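Local coordinates for protein enterochelin esterase (Salmonella enterica subsp. enterica serovar Typhimurium, PDB 3MGA) that probably hydrolyses the ester bonds of ferric enterobactin, the iron-loaded siderophore, through a C-terminal domain of the alpha/beta-hydrolase family, at residues P161-P173 / M217-Q229. Numbering follows the deposited sequence.
Sequences PGWDRPETPYSPP and MPVWPALASLTHQ
G162 presses its backbone on helix 220-228 at A222, CA to CA 3.9 Å, and the irregular chain 161-173 then passes P221 and A224 with P166 and P169. The two backbones exchange CA-H...O contacts here, from G162 CA to A222 O and from A222 CA to G162 O. A weak hydrogen bond from E167 N to P221 O, 3.3 Å, also ties the loop to the helix. W163 leaves its backbone pointing away from the helix, and chi1 of -58° helps swing the indole back over A222. A222 CB sits 3.7 Å from the centroid of the W163 five-membered ring, a CH-pi contact. W163 CZ2 lies 4.1 Å from V219 CG2, and M217 O is at the indole edge, near its plane. S225 OG donates to R165 O; the modelled 2.5 Å is doubtfully short. An extended chi1 (180°) brings OG there. Q229 NE2 donates to the same OG at 3.1 Å, and its amide stacks on the R165 guanidinium with planes 27° apart. One water bridges G162 N, D164 OD1 and Q229 NE2. Two contacts are tentative, as H228 has a second conformer: E167 OE2 over one ring face, and Y170 OH hydrogen-bonded to ND1 at the ring edge, 3.2 Å away. Where the loop ends, P173 CB lies over the six-membered ring of W220, 3.7 Å from its centroid, near the helix start. Helix 385-399 also packs on P161, W163 and L226. The arrangement is a loop wrapped along a helix of the alpha/beta-hydrolase fold, leading from strand 148-153 to edge strand 174-180 of the eight-stranded mixed sheet.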
ATOM      1  N   PRO A 161      -6.139  -1.347  12.861  1.00 37.56           N
ATOM      2  CA  PRO A 161      -6.080  -0.465  14.021  1.00 38.55           C
ATOM      3  C   PRO A 161      -6.095   1.015  13.692  1.00 37.98           C
ATOM      4  O   PRO A 161      -5.303   1.467  12.859  1.00 35.69           O
ATOM      5  CB  PRO A 161      -4.743  -0.841  14.692  1.00 39.84           C
ATOM      6  CG  PRO A 161      -4.364  -2.146  14.127  1.00 39.08           C
ATOM      7  CD  PRO A 161      -4.907  -2.151  12.744  1.00 38.36           C
ATOM      8  N   GLY A 162      -7.004   1.747  14.343  1.00 39.09           N
ATOM      9  CA  GLY A 162      -7.133   3.186  14.173  1.00 39.69           C
ATOM     10  C   GLY A 162      -8.087   3.598  13.075  1.00 40.74           C
ATOM     11  O   GLY A 162      -8.832   4.578  13.225  1.00 41.01           O
ATOM     12  N   TRP A 163      -8.063   2.855  11.968  1.00 40.93           N
ATOM     13  CA  TRP A 163      -8.917   3.139  10.826  1.00 41.75           C
ATOM     14  C   TRP A 163     -10.374   2.779  11.112  1.00 44.93           C
ATOM     15  O   TRP A 163     -11.276   3.277  10.438  1.00 45.30           O
ATOM     16  CB  TRP A 163      -8.410   2.392   9.580  1.00 40.87           C
ATOM     17  CG  TRP A 163      -6.998   2.742   9.237  1.00 35.82           C
ATOM     18  CD1 TRP A 163      -5.867   2.089   9.641  1.00 35.37           C
ATOM     19  CD2 TRP A 163      -6.565   3.851   8.452  1.00 29.78           C
ATOM     20  NE1 TRP A 163      -4.755   2.722   9.141  1.00 36.35           N
ATOM     21  CE2 TRP A 163      -5.157   3.807   8.407  1.00 31.16           C
ATOM     22  CE3 TRP A 163      -7.233   4.875   7.768  1.00 34.42           C
ATOM     23  CZ2 TRP A 163      -4.403   4.746   7.705  1.00 33.48           C
ATOM     24  CZ3 TRP A 163      -6.488   5.811   7.067  1.00 34.27           C
ATOM     25  CH2 TRP A 163      -5.082   5.738   7.039  1.00 37.33           C
ATOM     26  N   ASP A 164     -10.597   1.918  12.105  1.00 48.35           N
ATOM     27  CA  ASP A 164     -11.952   1.499  12.483  1.00 52.99           C
ATOM     28  C   ASP A 164     -12.644   2.548  13.356  1.00 56.01           C
ATOM     29  O   ASP A 164     -13.844   2.769  13.225  1.00 58.46           O
ATOM     30  CB  ASP A 164     -11.929   0.145  13.213  1.00 54.85           C
ATOM     31  CG  ASP A 164     -11.136   0.186  14.527  1.00 59.13           C
ATOM     32  OD1 ASP A 164     -10.237   1.051  14.679  1.00 55.82           O
ATOM     33  OD2 ASP A 164     -11.412  -0.667  15.402  1.00 66.93           O
ATOM     34  N   ARG A 165     -11.879   3.175  14.250  1.00 57.57           N
ATOM     35  CA  ARG A 165     -12.386   4.218  15.146  1.00 60.32           C
ATOM     36  C   ARG A 165     -11.611   5.497  14.898  1.00 59.06           C
ATOM     37  O   ARG A 165     -10.841   5.923  15.755  1.00 59.16           O
ATOM     38  CB  ARG A 165     -12.183   3.833  16.616  1.00 62.93           C
ATOM     39  CG  ARG A 165     -12.961   2.638  17.109  1.00 68.33           C
ATOM     40  CD  ARG A 165     -12.475   2.241  18.505  1.00 74.79           C
ATOM     41  NE  ARG A 165     -12.541   3.349  19.462  1.00 80.39           N
ATOM     42  CZ  ARG A 165     -12.077   3.296  20.711  1.00 84.72           C
ATOM     43  NH1 ARG A 165     -11.501   2.188  21.174  1.00 85.73           N
ATOM     44  NH2 ARG A 165     -12.184   4.358  21.500  1.00 87.75           N
ATOM     45  N   PRO A 166     -11.787   6.112  13.717  1.00 57.67           N
ATOM     46  CA  PRO A 166     -11.043   7.340  13.466  1.00 56.58           C
ATOM     47  C   PRO A 166     -11.417   8.443  14.449  1.00 58.69           C
ATOM     48  O   PRO A 166     -12.604   8.648  14.719  1.00 60.34           O
ATOM     49  CB  PRO A 166     -11.457   7.716  12.041  1.00 56.20           C
ATOM     50  CG  PRO A 166     -12.752   7.007  11.807  1.00 56.30           C
ATOM     51  CD  PRO A 166     -12.652   5.743  12.584  1.00 56.83           C
ATOM     52  N   GLU A 167     -10.407   9.117  15.001  1.00 58.55           N
ATOM     53  CA  GLU A 167     -10.617  10.218  15.939  1.00 60.85           C
ATOM     54  C   GLU A 167      -9.798  11.426  15.509  1.00 59.70           C
ATOM     55  O   GLU A 167      -8.683  11.276  15.004  1.00 58.89           O
ATOM     56  CB  GLU A 167     -10.248   9.812  17.368  1.00 63.14           C
ATOM     57  CG  GLU A 167     -11.099   8.665  17.928  1.00 67.00           C
ATOM     58  CD  GLU A 167     -10.860   8.407  19.415  1.00 72.16           C
ATOM     59  OE1 GLU A 167     -11.303   7.345  19.908  1.00 73.95           O
ATOM     60  OE2 GLU A 167     -10.235   9.263  20.088  1.00 73.36           O
ATOM     61  N   THR A 168     -10.347  12.622  15.722  1.00 60.51           N
ATOM     62  CA  THR A 168      -9.682  13.865  15.345  1.00 58.76           C
ATOM     63  C   THR A 168      -8.418  14.114  16.177  1.00 57.64           C
ATOM     64  O   THR A 168      -8.436  13.946  17.396  1.00 58.14           O
ATOM     65  CB  THR A 168     -10.618  15.075  15.522  1.00 61.54           C
ATOM     66  OG1 THR A 168     -11.822  14.873  14.770  1.00 62.83           O
ATOM     67  CG2 THR A 168      -9.926  16.365  15.061  1.00 61.72           C
ATOM     68  N   PRO A 169      -7.313  14.506  15.514  1.00 54.84           N
ATOM     69  CA  PRO A 169      -6.072  14.776  16.239  1.00 54.85           C
ATOM     70  C   PRO A 169      -6.095  16.123  16.951  1.00 56.96           C
ATOM     71  O   PRO A 169      -6.464  17.135  16.347  1.00 57.95           O
ATOM     72  CB  PRO A 169      -5.007  14.751  15.141  1.00 52.23           C
ATOM     73  CG  PRO A 169      -5.729  14.999  13.877  1.00 50.19           C
ATOM     74  CD  PRO A 169      -7.125  14.539  14.050  1.00 51.82           C
ATOM     75  N   TYR A 170      -5.697  16.139  18.224  1.00 58.59           N
ATOM     76  CA  TYR A 170      -5.686  17.377  19.001  1.00 60.82           C
ATOM     77  C   TYR A 170      -4.851  18.444  18.294  1.00 58.70           C
ATOM     78  O   TYR A 170      -5.190  19.634  18.336  1.00 60.09           O
ATOM     79  CB  TYR A 170      -5.154  17.155  20.425  1.00 63.82           C
ATOM     80  CG  TYR A 170      -5.871  16.061  21.189  1.00 70.22           C
ATOM     81  CD1 TYR A 170      -7.255  16.090  21.352  1.00 75.72           C
ATOM     82  CD2 TYR A 170      -5.163  15.029  21.798  1.00 73.75           C
ATOM     83  CE1 TYR A 170      -7.919  15.092  22.057  1.00 79.18           C
ATOM     84  CE2 TYR A 170      -5.818  14.033  22.516  1.00 77.26           C
ATOM     85  CZ  TYR A 170      -7.196  14.070  22.640  1.00 79.89           C
ATOM     86  OH  TYR A 170      -7.853  13.085  23.348  1.00 83.79           O
ATOM     87  N   SER A 171      -3.765  18.008  17.653  1.00 54.66           N
ATOM     88  CA  SER A 171      -2.880  18.892  16.918  1.00 52.87           C
ATOM     89  C   SER A 171      -3.099  18.745  15.414  1.00 49.53           C
ATOM     90  O   SER A 171      -3.112  17.626  14.893  1.00 47.86           O
ATOM     91  CB  SER A 171      -1.420  18.552  17.216  1.00 52.71           C
ATOM     92  OG  SER A 171      -1.148  18.568  18.598  1.00 58.45           O
ATOM     93  N   PRO A 172      -3.272  19.867  14.705  1.00 47.58           N
ATOM     94  CA  PRO A 172      -3.421  19.765  13.262  1.00 46.02           C
ATOM     95  C   PRO A 172      -2.074  19.486  12.590  1.00 45.48           C
ATOM     96  O   PRO A 172      -1.029  19.908  13.101  1.00 44.40           O
ATOM     97  CB  PRO A 172      -3.916  21.143  12.863  1.00 46.74           C
ATOM     98  CG  PRO A 172      -3.386  22.050  13.910  1.00 48.52           C
ATOM     99  CD  PRO A 172      -3.363  21.259  15.175  1.00 49.13           C
ATOM    100  N   PRO A 173      -2.092  18.762  11.459  1.00 44.28           N
ATOM    101  CA  PRO A 173      -0.856  18.481  10.745  1.00 43.10           C
ATOM    102  C   PRO A 173      -0.263  19.760  10.177  1.00 42.39           C
ATOM    103  O   PRO A 173      -0.995  20.605   9.683  1.00 43.87           O
ATOM    104  CB  PRO A 173      -1.297  17.539   9.619  1.00 43.14           C
ATOM    105  CG  PRO A 173      -2.775  17.730   9.493  1.00 43.99           C
ATOM    106  CD  PRO A 173      -3.266  18.135  10.828  1.00 44.04           C
HETATM  107  N   MSE A 217      -5.175   9.095   1.470  0.60 39.56           N
HETATM  108  CA  MSE A 217      -5.657   8.266   2.552  0.60 39.78           C
HETATM  109  C   MSE A 217      -5.019   8.789   3.839  0.60 38.16           C
HETATM  110  O   MSE A 217      -4.074   8.195   4.358  0.60 37.48           O
HETATM  111  CB  MSE A 217      -5.279   6.831   2.203  0.60 40.05           C
HETATM  112  CG  MSE A 217      -5.791   5.753   3.089  0.60 42.83           C
HETATM  113 SE   MSE A 217      -5.594   4.061   2.130  0.60 48.39          SE
HETATM  114  CE  MSE A 217      -6.982   4.321   0.812  0.60 48.68           C
ATOM    115  N   PRO A 218      -5.533   9.932   4.348  1.00 38.05           N
ATOM    116  CA  PRO A 218      -4.995  10.604   5.557  1.00 36.96           C
ATOM    117  C   PRO A 218      -4.830   9.707   6.769  1.00 36.59           C
ATOM    118  O   PRO A 218      -5.794   9.126   7.257  1.00 38.30           O
ATOM    119  CB  PRO A 218      -6.003  11.736   5.825  1.00 37.60           C
ATOM    120  CG  PRO A 218      -6.648  11.987   4.501  1.00 38.05           C
ATOM    121  CD  PRO A 218      -6.738  10.625   3.853  1.00 39.34           C
ATOM    122  N   VAL A 219      -3.594   9.624   7.248  1.00 35.91           N
ATOM    123  CA  VAL A 219      -3.238   8.767   8.369  1.00 35.60           C
ATOM    124  C   VAL A 219      -3.472   9.395   9.756  1.00 36.14           C
ATOM    125  O   VAL A 219      -3.473   8.685  10.758  1.00 35.38           O
ATOM    126  CB  VAL A 219      -1.748   8.365   8.236  1.00 35.10           C
ATOM    127  CG1 VAL A 219      -0.843   9.562   8.526  1.00 34.39           C
ATOM    128  CG2 VAL A 219      -1.403   7.210   9.140  1.00 36.15           C
ATOM    129  N   TRP A 220      -3.737  10.701   9.811  1.00 36.17           N
ATOM    130  CA  TRP A 220      -3.876  11.396  11.112  1.00 36.83           C
ATOM    131  C   TRP A 220      -4.964  10.810  12.039  1.00 38.44           C
ATOM    132  O   TRP A 220      -4.678  10.461  13.190  1.00 38.94           O
ATOM    133  CB  TRP A 220      -4.174  12.891  10.942  1.00 36.39           C
ATOM    134  CG  TRP A 220      -3.657  13.562   9.699  1.00 36.46           C
ATOM    135  CD1 TRP A 220      -4.413  14.156   8.737  1.00 36.77           C
ATOM    136  CD2 TRP A 220      -2.293  13.693   9.274  1.00 36.68           C
ATOM    137  NE1 TRP A 220      -3.611  14.668   7.754  1.00 39.49           N
ATOM    138  CE2 TRP A 220      -2.304  14.398   8.057  1.00 38.51           C
ATOM    139  CE3 TRP A 220      -1.067  13.293   9.804  1.00 37.36           C
ATOM    140  CZ2 TRP A 220      -1.138  14.718   7.367  1.00 38.09           C
ATOM    141  CZ3 TRP A 220       0.094  13.611   9.111  1.00 36.76           C
ATOM    142  CH2 TRP A 220       0.048  14.309   7.911  1.00 35.72           C
ATOM    143  N   PRO A 221      -6.221  10.714  11.548  1.00 37.98           N
ATOM    144  CA  PRO A 221      -7.272  10.193  12.420  1.00 38.36           C
ATOM    145  C   PRO A 221      -6.951   8.836  13.036  1.00 37.44           C
ATOM    146  O   PRO A 221      -7.227   8.624  14.222  1.00 36.81           O
ATOM    147  CB  PRO A 221      -8.492  10.105  11.495  1.00 40.36           C
ATOM    148  CG  PRO A 221      -8.214  11.093  10.407  1.00 39.27           C
ATOM    149  CD  PRO A 221      -6.736  11.050  10.209  1.00 37.78           C
ATOM    150  N   ALA A 222      -6.364   7.937  12.244  1.00 35.69           N
ATOM    151  CA  ALA A 222      -6.006   6.594  12.719  1.00 35.09           C
ATOM    152  C   ALA A 222      -4.906   6.646  13.770  1.00 34.80           C
ATOM    153  O   ALA A 222      -4.942   5.900  14.751  1.00 35.45           O
ATOM    154  CB  ALA A 222      -5.579   5.711  11.565  1.00 33.61           C
ATOM    155  N   LEU A 223      -3.928   7.523  13.561  1.00 34.11           N
ATOM    156  CA  LEU A 223      -2.816   7.673  14.506  1.00 34.50           C
ATOM    157  C   LEU A 223      -3.281   8.269  15.834  1.00 35.20           C
ATOM    158  O   LEU A 223      -2.897   7.796  16.902  1.00 35.64           O
ATOM    159  CB  LEU A 223      -1.718   8.544  13.907  1.00 33.14           C
ATOM    160  CG  LEU A 223      -0.997   7.974  12.692  1.00 32.22           C
ATOM    161  CD1 LEU A 223      -0.059   9.023  12.104  1.00 29.94           C
ATOM    162  CD2 LEU A 223      -0.244   6.711  13.067  1.00 31.74           C
ATOM    163  N   ALA A 224      -4.097   9.312  15.762  1.00 35.36           N
ATOM    164  CA  ALA A 224      -4.610   9.961  16.969  1.00 37.15           C
ATOM    165  C   ALA A 224      -5.492   8.993  17.757  1.00 38.80           C
ATOM    166  O   ALA A 224      -5.453   8.967  18.989  1.00 41.42           O
ATOM    167  CB  ALA A 224      -5.383  11.245  16.616  1.00 35.98           C
ATOM    168  N   SER A 225      -6.277   8.190  17.047  1.00 38.87           N
ATOM    169  CA  SER A 225      -7.144   7.211  17.694  1.00 40.08           C
ATOM    170  C   SER A 225      -6.320   6.193  18.485  1.00 38.88           C
ATOM    171  O   SER A 225      -6.632   5.898  19.624  1.00 39.85           O
ATOM    172  CB  SER A 225      -8.007   6.492  16.661  1.00 40.41           C
ATOM    173  OG  SER A 225      -8.851   5.546  17.291  1.00 43.74           O
ATOM    174  N   LEU A 226      -5.269   5.658  17.873  1.00 37.74           N
ATOM    175  CA  LEU A 226      -4.403   4.687  18.548  1.00 37.54           C
ATOM    176  C   LEU A 226      -3.662   5.309  19.731  1.00 38.24           C
ATOM    177  O   LEU A 226      -3.438   4.651  20.752  1.00 38.68           O
ATOM    178  CB  LEU A 226      -3.438   4.040  17.565  1.00 35.78           C
ATOM    179  CG  LEU A 226      -4.153   3.116  16.582  1.00 37.72           C
ATOM    180  CD1 LEU A 226      -3.179   2.547  15.547  1.00 36.83           C
ATOM    181  CD2 LEU A 226      -4.868   2.000  17.331  1.00 38.85           C
ATOM    182  N   THR A 227      -3.306   6.581  19.598  1.00 37.93           N
ATOM    183  CA  THR A 227      -2.644   7.298  20.674  1.00 39.08           C
ATOM    184  C   THR A 227      -3.608   7.494  21.864  1.00 41.17           C
ATOM    185  O   THR A 227      -3.224   7.279  23.026  1.00 41.12           O
ATOM    186  CB  THR A 227      -2.113   8.645  20.193  1.00 38.40           C
ATOM    187  OG1 THR A 227      -1.186   8.426  19.113  1.00 38.90           O
ATOM    188  CG2 THR A 227      -1.425   9.363  21.321  1.00 35.87           C
ATOM    189  N   HIS A 228      -4.844   7.887  21.568  0.50 41.80           N
ATOM    190  CA  HIS A 228      -5.865   8.086  22.598  0.50 44.16           C
ATOM    191  C   HIS A 228      -6.146   6.788  23.366  0.50 45.64           C
ATOM    192  O   HIS A 228      -6.408   6.818  24.566  0.50 47.90           O
ATOM    193  CB  HIS A 228      -7.153   8.614  21.962  0.50 44.29           C
ATOM    194  CG  HIS A 228      -8.288   8.778  22.927  0.50 47.60           C
ATOM    195  ND1 HIS A 228      -8.472   9.923  23.674  0.50 48.85           N
ATOM    196  CD2 HIS A 228      -9.310   7.950  23.252  0.50 49.16           C
ATOM    197  CE1 HIS A 228      -9.551   9.788  24.424  0.50 50.55           C
ATOM    198  NE2 HIS A 228     -10.079   8.600  24.186  0.50 51.17           N
ATOM    199  N   GLN A 229      -6.072   5.654  22.671  1.00 45.01           N
ATOM    200  CA  GLN A 229      -6.324   4.331  23.283  1.00 47.06           C
ATOM    201  C   GLN A 229      -5.117   3.802  24.060  1.00 47.07           C
ATOM    202  O   GLN A 229      -5.201   2.757  24.698  1.00 48.71           O
ATOM    203  CB  GLN A 229      -6.714   3.301  22.217  1.00 46.29           C
ATOM    204  CG  GLN A 229      -7.959   3.655  21.411  1.00 48.49           C
ATOM    205  CD  GLN A 229      -8.258   2.622  20.334  1.00 52.32           C
ATOM    206  OE1 GLN A 229      -8.351   1.421  20.619  1.00 57.63           O
ATOM    207  NE2 GLN A 229      -8.433   3.085  19.095  1.00 44.33           N
TER
HETATM  208  O   HOH W   1      -8.518   0.829  16.730  1.00 45.70           O